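Side-chain contact in Ras GTPase-activating-like protein rng2 (Schizosaccharomyces pombe, PDB 1P2X), which helps build the contractile F-actin ring at the division site, binding actin filaments through its calponin-homology domain: residues A16-W19 and I20-C23. Residues are numbered along the deposited sequence; the frame is centred on the assembly and turned at random.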
# COMPACT_ATOMS: atom_id res chain seq x y z
N ALA A 16 -4.32 4.79 -1.99
CA ALA A 16 -3.88 3.44 -2.35
C ALA A 16 -4.94 2.43 -1.90
O ALA A 16 -5.20 1.45 -2.61
CB ALA A 16 -2.53 3.13 -1.68
N LYS A 17 -5.54 2.65 -0.73
CA LYS A 17 -6.56 1.75 -0.23
C LYS A 17 -7.72 1.74 -1.22
O LYS A 17 -8.09 0.70 -1.75
CB LYS A 17 -7.07 2.17 1.15
CG LYS A 17 -8.00 1.16 1.80
CD LYS A 17 -8.68 1.68 3.08
CE LYS A 17 -9.69 2.77 2.76
NZ LYS A 17 -10.49 3.19 3.93
N LYS A 18 -8.29 2.92 -1.46
CA LYS A 18 -9.42 3.05 -2.39
C LYS A 18 -9.16 2.37 -3.73
O LYS A 18 -10.03 1.68 -4.24
CB LYS A 18 -9.74 4.52 -2.64
CG LYS A 18 -10.25 5.31 -1.43
CD LYS A 18 -10.37 6.78 -1.83
CE LYS A 18 -9.05 7.27 -2.47
NZ LYS A 18 -9.15 8.51 -3.32
N TRP A 19 -7.98 2.59 -4.30
CA TRP A 19 -7.61 2.01 -5.59
C TRP A 19 -7.71 0.49 -5.52
O TRP A 19 -8.26 -0.15 -6.41
CB TRP A 19 -6.19 2.41 -5.99
CG TRP A 19 -5.80 1.84 -7.30
CD1 TRP A 19 -6.27 2.22 -8.53
CD2 TRP A 19 -4.93 0.72 -7.53
NE1 TRP A 19 -5.75 1.40 -9.50
CE2 TRP A 19 -4.93 0.47 -8.92
CE3 TRP A 19 -4.16 -0.10 -6.70
CZ2 TRP A 19 -4.18 -0.56 -9.50
CZ3 TRP A 19 -3.42 -1.13 -7.27
CH2 TRP A 19 -3.43 -1.35 -8.67
N ILE A 20 -7.16 -0.09 -4.46
CA ILE A 20 -7.21 -1.53 -4.28
C ILE A 20 -8.65 -1.96 -4.06
O ILE A 20 -9.06 -3.01 -4.56
CB ILE A 20 -6.34 -1.97 -3.08
CG1 ILE A 20 -4.87 -1.68 -3.39
CG2 ILE A 20 -6.55 -3.46 -2.80
CD1 ILE A 20 -3.91 -2.06 -2.27
N GLU A 21 -9.43 -1.17 -3.33
CA GLU A 21 -10.83 -1.51 -3.09
C GLU A 21 -11.60 -1.54 -4.42
O GLU A 21 -12.50 -2.34 -4.62
CB GLU A 21 -11.48 -0.49 -2.13
CG GLU A 21 -10.98 -0.60 -0.69
CD GLU A 21 -11.64 0.39 0.26
OE1 GLU A 21 -11.72 1.60 -0.07
OE2 GLU A 21 -12.07 -0.03 1.36
N GLU A 22 -11.21 -0.65 -5.32
CA GLU A 22 -11.82 -0.54 -6.64
C GLU A 22 -11.45 -1.78 -7.47
O GLU A 22 -12.32 -2.42 -8.06
CB GLU A 22 -11.29 0.74 -7.31
CG GLU A 22 -12.10 1.27 -8.49
CD GLU A 22 -11.53 2.59 -9.04
OE1 GLU A 22 -12.15 3.18 -9.95
OE2 GLU A 22 -10.46 3.05 -8.55
N CYS A 23 -10.16 -2.13 -7.49
CA CYS A 23 -9.67 -3.30 -8.22
C CYS A 23 -10.31 -4.60 -7.74
O CYS A 23 -10.69 -5.44 -8.55
CB CYS A 23 -8.15 -3.45 -8.08
SG CYS A 23 -7.12 -2.27 -8.98
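Trp-19 and Cys-23 meet one turn apart near the C-terminal end of helix 2-23, in the calponin-homology domain, the actin-filament-binding part of the protein. The sulfur sits over one face of the indole, SG 3.6 Å from the centroid of the six-membered ring, a sulfur-aromatic contact displaced toward the rim. With CG anti to the backbone N (chi1 -179°), Trp-19 swings its indole out from the helix with a lean toward the next turn, where Cys-23 SG can reach it; the Trp-19 side chain also touches Leu-47 and Ser-113. Replacing the indole with an alanine is likely to strip SG of its aromatic partner and open a gap against helices 42-47 and 102-117.

Four i to i+4 bonds pair the carbonyls of Ala-16, Lys-17, Lys-18 and Trp-19 with the N-H groups of Ile-20 to Cys-23. Glu-21 N to Lys-17 O and Glu-22 N to Lys-18 O are both 2.8 Å, the latter more bent, 144° at the hydrogen. Cys-23 O accepts from Lys-50 NZ.

The polar ends of Lys-17, Lys-18 and Glu-21 bond outside this turn. Lys-17 NZ stays 4.4 Å from Glu-21 OE2, too far for a salt bridge, and donates instead to Gly-29 O and Thr-31 OG1; OE2 accepts from Leu-28 N, and Lys-18 NZ bonds to Ile-126 O. What the Lys-17 and Glu-21 side chains do share is a loose contact of methylene beside carboxylate, Lys-17 CE lying 3.7 Å from Glu-21 OE1.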